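Local coordinates for lactaldehyde dehydrogenase (Escherichia coli, PDB 2IMP), which catalyses the irreversible NAD-dependent oxidation of L-lactaldehyde to L-lactate, also oxidises glycolaldehyde, and serves the breakdown of L-fucose and L-rhamnose, at residues 154-157 and 158-161; 176-179 and 180-183; 299-302 and 303-307. All blocks are in the same frame, centred on the assembly; numbering follows the deposited sequence.

Interaction 1. Residues 154-157 and 158-161; sequences FPFF and LIAR. With LAC (lactic acid), chain E.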
loop_
_atom_site.group_PDB
_atom_site.type_symbol
_atom_site.label_atom_id
_atom_site.label_comp_id
_atom_site.label_asym_id
_atom_site.label_seq_id
_atom_site.Cartn_x
_atom_site.Cartn_y
_atom_site.Cartn_z
ATOM N N PHE A 154 -28.670 10.322 -12.092
ATOM C CA PHE A 154 -27.280 10.759 -12.203
ATOM C C PHE A 154 -26.644 10.209 -13.497
ATOM O O PHE A 154 -25.515 9.715 -13.496
ATOM C CB PHE A 154 -26.456 10.299 -10.996
ATOM C CG PHE A 154 -26.802 11.004 -9.718
ATOM C CD1 PHE A 154 -27.835 10.545 -8.909
ATOM C CD2 PHE A 154 -26.127 12.164 -9.348
ATOM C CE1 PHE A 154 -28.176 11.216 -7.735
ATOM C CE2 PHE A 154 -26.462 12.840 -8.178
ATOM C CZ PHE A 154 -27.497 12.370 -7.377
ATOM N N PRO A 155 -27.384 10.302 -14.615
ATOM C CA PRO A 155 -26.948 9.820 -15.927
ATOM C C PRO A 155 -25.612 10.395 -16.425
ATOM O O PRO A 155 -24.791 9.664 -16.979
ATOM C CB PRO A 155 -28.112 10.201 -16.834
ATOM C CG PRO A 155 -28.564 11.497 -16.230
ATOM C CD PRO A 155 -28.585 11.152 -14.754
ATOM N N PHE A 156 -25.418 11.698 -16.241
ATOM C CA PHE A 156 -24.193 12.342 -16.690
ATOM C C PHE A 156 -22.971 11.900 -15.868
ATOM O O PHE A 156 -21.961 11.449 -16.420
ATOM C CB PHE A 156 -24.348 13.863 -16.619
ATOM C CG PHE A 156 -23.308 14.620 -17.395
ATOM C CD1 PHE A 156 -23.209 14.472 -18.778
ATOM C CD2 PHE A 156 -22.411 15.467 -16.744
ATOM C CE1 PHE A 156 -22.243 15.178 -19.507
ATOM C CE2 PHE A 156 -21.442 16.178 -17.464
ATOM C CZ PHE A 156 -21.351 16.025 -18.845
ATOM N N PHE A 157 -23.081 12.032 -14.549
ATOM C CA PHE A 157 -22.006 11.615 -13.671
ATOM C C PHE A 157 -21.581 10.154 -13.920
ATOM O O PHE A 157 -20.393 9.850 -14.019
ATOM C CB PHE A 157 -22.427 11.773 -12.207
ATOM C CG PHE A 157 -21.509 11.080 -11.240
ATOM C CD1 PHE A 157 -20.158 11.411 -11.182
ATOM C CD2 PHE A 157 -21.991 10.084 -10.396
ATOM C CE1 PHE A 157 -19.297 10.757 -10.305
ATOM C CE2 PHE A 157 -21.141 9.424 -9.513
ATOM C CZ PHE A 157 -19.793 9.759 -9.464
ATOM N N LEU A 158 -22.559 9.261 -14.034
ATOM C CA LEU A 158 -22.233 7.866 -14.264
ATOM C C LEU A 158 -21.420 7.603 -15.547
ATOM O O LEU A 158 -20.726 6.590 -15.641
ATOM C CB LEU A 158 -23.493 7.007 -14.221
ATOM C CG LEU A 158 -24.003 6.861 -12.779
ATOM C CD1 LEU A 158 -25.270 6.046 -12.761
ATOM C CD2 LEU A 158 -22.944 6.186 -11.921
ATOM N N ILE A 159 -21.515 8.502 -16.525
ATOM C CA ILE A 159 -20.690 8.346 -17.713
ATOM C C ILE A 159 -19.205 8.426 -17.294
ATOM O O ILE A 159 -18.392 7.574 -17.633
ATOM C CB ILE A 159 -20.920 9.481 -18.744
ATOM C CG1 ILE A 159 -22.349 9.452 -19.283
ATOM C CG2 ILE A 159 -19.939 9.337 -19.893
ATOM C CD1 ILE A 159 -22.688 10.679 -20.125
ATOM N N ALA A 160 -18.895 9.474 -16.538
ATOM C CA ALA A 160 -17.548 9.708 -16.051
ATOM C C ALA A 160 -17.091 8.656 -15.034
ATOM O O ALA A 160 -15.944 8.209 -15.062
ATOM C CB ALA A 160 -17.455 11.103 -15.426
ATOM N N ARG A 161 -18.003 8.269 -14.148
ATOM C CA ARG A 161 -17.676 7.279 -13.135
ATOM C C ARG A 161 -17.100 5.985 -13.737
ATOM O O ARG A 161 -16.322 5.277 -13.090
ATOM C CB ARG A 161 -18.909 6.956 -12.300
ATOM C CG ARG A 161 -18.605 6.179 -11.024
ATOM C CD ARG A 161 -19.879 5.931 -10.224
ATOM N NE ARG A 161 -19.725 6.336 -8.834
ATOM C CZ ARG A 161 -20.705 6.334 -7.936
ATOM N NH1 ARG A 161 -21.929 5.939 -8.277
ATOM N NH2 ARG A 161 -20.461 6.737 -6.694
HETATM C C LAC E . -24.956 6.709 -6.591
HETATM C CA LAC E . -26.014 6.498 -7.632
HETATM C CB LAC E . -25.989 7.665 -8.634
HETATM O O LAC E . -24.037 5.899 -6.471
HETATM O OHN LAC E . -25.750 5.289 -8.364
HETATM O OXT LAC E . -25.046 7.760 -5.769
#
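Phe157 and Arg161, one helical turn apart, make the tight part of this contact. Phe157 CE2 sits over the centre of one face of the Arg161 guanidinium, 3.5 Å from CZ of Arg161, and the ring and guanidinium planes are inclined by 59°, so this is not a parallel stack. Arg161 leaves the helix with CG trans to its own N (chi1 -167°) and bends at chi3, which carries the guanidinium past the ring to the lactate. There Arg161 NH1 donates an almost straight bond to lactate O (2.8 Å, 176°), with the oxygen at the edge of the guanidinium and in its plane. NH2 of Arg161 forms salt bridges with Glu443 and Asp461, which probably fix the rotation of the group.

Phe154 alone is partly exposed, the other seven residues being buried; its CD1 approaches lactate CB closely but obliquely, at 3.4 Å. Phe154 O accepts from Leu158 N at 3.0 Å, tying the entry loop to the first turn. Phe156 touches Ile159 lightly, CD1 to CD1 at 4.1 Å.

The turn opens helix 155-168, between strands 134-149 and 172-176 of the Rossmann-like NAD-binding domain, a beta-alpha-beta unit; helix 83-94 covers Phe156, and helices 98-116 and 183-195 pack alongside.

Interaction 2. Residues 176-179 and 180-183; sequences KPSE and FTPN. With NAI (1,4-dihydronicotinamide adenine dinucleotide), chain D.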
loop_
_atom_site.group_PDB
_atom_site.type_symbol
_atom_site.label_atom_id
_atom_site.label_comp_id
_atom_site.label_asym_id
_atom_site.label_seq_id
_atom_site.Cartn_x
_atom_site.Cartn_y
_atom_site.Cartn_z
ATOM N N LYS A 176 -23.412 2.920 -23.244
ATOM C CA LYS A 176 -24.815 3.000 -23.624
ATOM C C LYS A 176 -25.611 3.673 -22.511
ATOM O O LYS A 176 -25.753 3.124 -21.421
ATOM C CB LYS A 176 -25.446 1.632 -23.884
ATOM C CG LYS A 176 -26.875 1.778 -24.446
ATOM C CD LYS A 176 -27.686 0.493 -24.395
ATOM C CE LYS A 176 -28.356 0.298 -23.048
ATOM N NZ LYS A 176 -29.392 1.349 -22.776
ATOM N N PRO A 177 -26.108 4.888 -22.762
ATOM C CA PRO A 177 -26.875 5.555 -21.713
ATOM C C PRO A 177 -28.275 4.920 -21.635
ATOM O O PRO A 177 -28.643 4.119 -22.493
ATOM C CB PRO A 177 -26.935 6.990 -22.210
ATOM C CG PRO A 177 -27.095 6.795 -23.708
ATOM C CD PRO A 177 -26.094 5.678 -24.010
ATOM N N SER A 178 -29.027 5.251 -20.594
ATOM C CA SER A 178 -30.391 4.752 -20.495
ATOM C C SER A 178 -31.232 5.336 -21.644
ATOM O O SER A 178 -30.983 6.472 -22.059
ATOM C CB SER A 178 -31.014 5.177 -19.162
ATOM O OG SER A 178 -32.435 5.128 -19.214
ATOM N N GLU A 179 -32.188 4.575 -22.164
ATOM C CA GLU A 179 -33.026 5.090 -23.240
ATOM C C GLU A 179 -33.891 6.299 -22.812
ATOM O O GLU A 179 -34.399 7.038 -23.653
ATOM C CB GLU A 179 -33.936 3.991 -23.804
ATOM C CG GLU A 179 -34.787 3.266 -22.773
ATOM C CD GLU A 179 -34.132 1.989 -22.272
ATOM O OE1 GLU A 179 -34.737 0.910 -22.454
ATOM O OE2 GLU A 179 -33.012 2.061 -21.706
ATOM N N PHE A 180 -34.034 6.477 -21.500
ATOM C CA PHE A 180 -34.814 7.574 -20.941
ATOM C C PHE A 180 -34.018 8.879 -20.771
ATOM O O PHE A 180 -34.595 9.966 -20.742
ATOM C CB PHE A 180 -35.380 7.183 -19.576
ATOM C CG PHE A 180 -36.262 5.982 -19.613
ATOM C CD1 PHE A 180 -37.451 6.002 -20.335
ATOM C CD2 PHE A 180 -35.899 4.818 -18.948
ATOM C CE1 PHE A 180 -38.264 4.878 -20.400
ATOM C CE2 PHE A 180 -36.704 3.690 -19.009
ATOM C CZ PHE A 180 -37.889 3.721 -19.735
ATOM N N THR A 181 -32.698 8.754 -20.656
ATOM C CA THR A 181 -31.835 9.918 -20.468
ATOM C C THR A 181 -30.540 9.899 -21.329
ATOM O O THR A 181 -29.428 9.956 -20.802
ATOM C CB THR A 181 -31.437 10.057 -18.972
ATOM O OG1 THR A 181 -30.741 8.877 -18.545
ATOM C CG2 THR A 181 -32.673 10.234 -18.098
ATOM N N PRO A 182 -30.687 9.839 -22.659
ATOM C CA PRO A 182 -29.535 9.806 -23.560
ATOM C C PRO A 182 -28.969 11.182 -23.981
ATOM O O PRO A 182 -27.809 11.281 -24.388
ATOM C CB PRO A 182 -30.079 9.047 -24.756
ATOM C CG PRO A 182 -31.473 9.612 -24.852
ATOM C CD PRO A 182 -31.939 9.604 -23.404
ATOM N N ASN A 183 -29.790 12.221 -23.888
ATOM C CA ASN A 183 -29.371 13.552 -24.310
ATOM C C ASN A 183 -28.085 14.084 -23.680
ATOM O O ASN A 183 -27.210 14.588 -24.388
ATOM C CB ASN A 183 -30.512 14.542 -24.114
ATOM C CG ASN A 183 -31.717 14.179 -24.944
ATOM O OD1 ASN A 183 -31.578 13.542 -25.986
ATOM N ND2 ASN A 183 -32.901 14.581 -24.498
HETATM P PA NAI D . -32.433 -0.409 -15.301
HETATM O O1A NAI D . -31.667 -1.612 -14.940
HETATM O O2A NAI D . -33.873 -0.720 -15.725
HETATM O O5B NAI D . -31.669 0.365 -16.471
HETATM C C5B NAI D . -30.315 0.781 -16.387
HETATM C C4B NAI D . -29.532 0.444 -17.667
HETATM O O4B NAI D . -29.482 -0.966 -17.892
HETATM C C3B NAI D . -30.130 1.041 -18.951
HETATM O O3B NAI D . -29.093 1.574 -19.770
HETATM C C2B NAI D . -30.868 -0.135 -19.558
HETATM O O2B NAI D . -31.128 -0.049 -20.935
HETATM C C1B NAI D . -29.979 -1.294 -19.187
HETATM N N9A NAI D . -30.681 -2.612 -19.162
HETATM C C8A NAI D . -31.960 -2.952 -18.724
HETATM N N7A NAI D . -32.144 -4.294 -18.914
HETATM C C5A NAI D . -31.022 -4.810 -19.461
HETATM C C6A NAI D . -30.658 -6.114 -19.859
HETATM N N6A NAI D . -31.508 -7.130 -19.731
HETATM N N1A NAI D . -29.384 -6.334 -20.405
HETATM C C2A NAI D . -28.479 -5.273 -20.549
HETATM N N3A NAI D . -28.849 -3.979 -20.150
HETATM C C4A NAI D . -30.095 -3.759 -19.613
HETATM O O3 NAI D . -32.382 0.530 -14.000
HETATM P PN NAI D . -32.849 2.069 -13.878
HETATM O O1N NAI D . -32.244 2.891 -14.940
HETATM O O2N NAI D . -32.591 2.484 -12.457
HETATM O O5D NAI D . -34.449 1.906 -14.069
HETATM C C5D NAI D . -35.171 2.234 -15.229
HETATM C C4D NAI D . -36.614 1.864 -14.970
HETATM O O4D NAI D . -37.337 1.930 -16.196
HETATM C C3D NAI D . -37.081 0.535 -14.335
HETATM O O3D NAI D . -37.502 0.753 -13.002
HETATM C C2D NAI D . -38.190 0.022 -15.215
HETATM O O2D NAI D . -39.265 -0.524 -14.486
HETATM C C1D NAI D . -38.557 1.241 -16.026
HETATM N N1N NAI D . -39.206 0.849 -17.318
HETATM C C2N NAI D . -38.368 0.564 -18.402
HETATM C C3N NAI D . -38.936 0.191 -19.650
HETATM C C7N NAI D . -38.048 -0.116 -20.835
HETATM O O7N NAI D . -38.641 -0.474 -22.039
HETATM N N7N NAI D . -36.716 -0.063 -20.788
HETATM C C4N NAI D . -40.364 0.119 -19.763
HETATM C C5N NAI D . -41.201 0.412 -18.647
HETATM C C6N NAI D . -40.599 0.780 -17.422
HETATM O O HOH W 1 -28.166 7.470 -18.875
#
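With chi1 of 54°, Glu179 CG stands between its own N and carbonyl carbon, and this sets the methylene over the face of the Phe180 ring. The CH-pi contact runs 4.2 Å from Glu179 CG to the Phe180 centroid, 7° off the ring normal. In Ser178, OG lies opposite the backbone N across the CA-CB bond (chi1 160°), where it accepts from Phe180 N at 3.1 Å. The type I turn from Ser178 to Thr181 is closed by Thr181 N bonding to Ser178 O, and a water accepts from Ser178 N and is also hydrogen-bonded to Thr181 OG1. Behind the turn, Pro177 CG meets Pro182 CB at 3.9 Å, the two proline side chains crossing at about a right angle.

The cofactor lies along this turn. Lys176 NZ donates to the adenosine ribose hydroxyls O2B (2.9 Å) and O3B, and also to the carbonyl of Pro177. Glu179 OE2 accepts from O2B at 2.9 Å, while its OE1 takes only a weak bond from the nicotinamide N7N. The Phe180 edge faces nicotinamide C2N in plane.

O2B thus receives from the lysine and gives to the carboxylate, a pairing that would probably disfavour a 2'-phosphate, consistent with use of NAD rather than NADP.

Interaction 3. Residues 299-302 and 303-307; sequences DQFV and NRLGE
Asn303 meets Asp299 one turn back through two donors on a single carbonyl. Its backbone N reaches Asp299 O at 3.3 Å, and its side-chain ND2 comes to the same oxygen at 2.8 Å, although an N-H...O angle of 122° marks this second bond as weak. The amide gets there because Asn303 CG lies beside its own N and trans to the carbonyl carbon (chi1 -79°), so that the side chain folds back along the helix toward the preceding turn.

Arg304 follows with a nearly straight backbone bond, its N to Gln300 O at 3.2 Å and 178°. Its chain is extended from CG to NE, and CG passes 3.7 Å from Gln300 O before the side chain runs on toward helix 266-274.

Leu305 provides the apolar part of the contact. Its N bonds Phe301 O at 2.9 Å, and its CD2 comes within 3.6 Å of Phe301 CE2, with CZ of that ring slightly farther off. The two side chains lie side by side and point the same way, both leaving the backbone with CG trans to N, and the methyl meets the ring obliquely.

Gly306 contributes backbone alone, its N bonding Val302 O at 2.9 Å. Glu307 continues the same i to i+4 pattern through its N to Asn303 O.

These residues make up most of helix 298-310. Phe301, buried, packs on Leu266 and Ile273 of helix 266-274 and on Val291 and Val293 of strand 290-294; Arg304 touches Leu266 and Glu267, while Asp299, Gln300 and Asn303 are exposed.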
loop_
_atom_site.group_PDB
_atom_site.type_symbol
_atom_site.label_atom_id
_atom_site.label_comp_id
_atom_site.label_asym_id
_atom_site.label_seq_id
_atom_site.Cartn_x
_atom_site.Cartn_y
_atom_site.Cartn_z
ATOM N N ASP A 299 -41.865 10.234 19.109
ATOM C CA ASP A 299 -42.820 11.326 18.959
ATOM C C ASP A 299 -42.216 12.655 18.476
ATOM O O ASP A 299 -42.710 13.257 17.527
ATOM C CB ASP A 299 -43.568 11.545 20.271
ATOM C CG ASP A 299 -44.516 10.412 20.587
ATOM O OD1 ASP A 299 -45.364 10.086 19.724
ATOM O OD2 ASP A 299 -44.416 9.850 21.696
ATOM N N GLN A 300 -41.163 13.111 19.141
ATOM C CA GLN A 300 -40.511 14.338 18.720
ATOM C C GLN A 300 -40.009 14.258 17.261
ATOM O O GLN A 300 -40.302 15.129 16.440
ATOM C CB GLN A 300 -39.320 14.647 19.627
ATOM C CG GLN A 300 -39.660 15.307 20.947
ATOM C CD GLN A 300 -38.422 15.544 21.791
ATOM O OE1 GLN A 300 -37.813 14.601 22.297
ATOM N NE2 GLN A 300 -38.032 16.807 21.933
ATOM N N PHE A 301 -39.263 13.195 16.962
ATOM C CA PHE A 301 -38.717 12.992 15.627
ATOM C C PHE A 301 -39.778 12.948 14.507
ATOM O O PHE A 301 -39.667 13.667 13.516
ATOM C CB PHE A 301 -37.888 11.703 15.575
ATOM C CG PHE A 301 -37.245 11.461 14.236
ATOM C CD1 PHE A 301 -36.102 12.158 13.863
ATOM C CD2 PHE A 301 -37.812 10.576 13.328
ATOM C CE1 PHE A 301 -35.541 11.987 12.600
ATOM C CE2 PHE A 301 -37.260 10.399 12.064
ATOM C CZ PHE A 301 -36.122 11.104 11.702
ATOM N N VAL A 302 -40.791 12.102 14.675
ATOM C CA VAL A 302 -41.843 11.988 13.672
ATOM C C VAL A 302 -42.546 13.323 13.352
ATOM O O VAL A 302 -42.889 13.591 12.200
ATOM C CB VAL A 302 -42.906 10.952 14.092
ATOM C CG1 VAL A 302 -43.983 10.849 13.023
ATOM C CG2 VAL A 302 -42.246 9.595 14.307
ATOM N N ASN A 303 -42.757 14.146 14.377
ATOM C CA ASN A 303 -43.384 15.448 14.178
ATOM C C ASN A 303 -42.508 16.411 13.351
ATOM O O ASN A 303 -42.960 16.971 12.354
ATOM C CB ASN A 303 -43.729 16.089 15.526
ATOM C CG ASN A 303 -45.000 15.520 16.133
ATOM O OD1 ASN A 303 -46.080 15.607 15.538
ATOM N ND2 ASN A 303 -44.882 14.932 17.322
ATOM N N ARG A 304 -41.262 16.596 13.775
ATOM C CA ARG A 304 -40.362 17.464 13.033
ATOM C C ARG A 304 -40.176 16.986 11.590
ATOM O O ARG A 304 -40.151 17.789 10.659
ATOM C CB ARG A 304 -38.998 17.557 13.722
ATOM C CG ARG A 304 -39.026 18.329 15.031
ATOM C CD ARG A 304 -37.624 18.686 15.503
ATOM N NE ARG A 304 -37.647 19.386 16.785
ATOM C CZ ARG A 304 -36.570 19.868 17.398
ATOM N NH1 ARG A 304 -35.370 19.732 16.846
ATOM N NH2 ARG A 304 -36.690 20.484 18.566
ATOM N N LEU A 305 -40.057 15.672 11.420
ATOM C CA LEU A 305 -39.907 15.102 10.091
ATOM C C LEU A 305 -41.162 15.338 9.231
ATOM O O LEU A 305 -41.068 15.626 8.036
ATOM C CB LEU A 305 -39.612 13.597 10.184
ATOM C CG LEU A 305 -39.376 12.847 8.865
ATOM C CD1 LEU A 305 -38.213 13.477 8.110
ATOM C CD2 LEU A 305 -39.096 11.379 9.144
ATOM N N GLY A 306 -42.325 15.223 9.867
ATOM C CA GLY A 306 -43.578 15.447 9.169
ATOM C C GLY A 306 -43.670 16.887 8.697
ATOM O O GLY A 306 -44.105 17.160 7.578
ATOM N N GLU A 307 -43.265 17.817 9.556
ATOM C CA GLU A 307 -43.291 19.230 9.198
ATOM C C GLU A 307 -42.318 19.559 8.053
ATOM O O GLU A 307 -42.622 20.366 7.174
ATOM C CB GLU A 307 -42.959 20.093 10.418
ATOM C CG GLU A 307 -44.007 20.038 11.517
ATOM C CD GLU A 307 -43.575 20.767 12.774
ATOM O OE1 GLU A 307 -43.248 21.972 12.682
ATOM O OE2 GLU A 307 -43.564 20.134 13.854
#

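Overall arrangement
Interactions 1 and 2 are buried and adjoin: their centres are 11 Å apart, and Pro155 CB packs on Thr181 OG1 at 3.4 Å. Strand 172-176 connects them: it follows the helix of interaction 1 and runs into the loop of interaction 2, so the lactate site and the cofactor site are served by consecutive elements. Interaction 3 lies about 35 Å from interaction 1 and 38 Å from interaction 2, centre to centre, on a partly exposed helix away from both sites. The chemistry follows place: a charged group meets an aromatic ring and the product in 154-161, charged side chains grip ribose hydroxyls in 176-183, and 299-307 relies mainly on backbone bonds, one weak side-chain amide bond and one apolar pair.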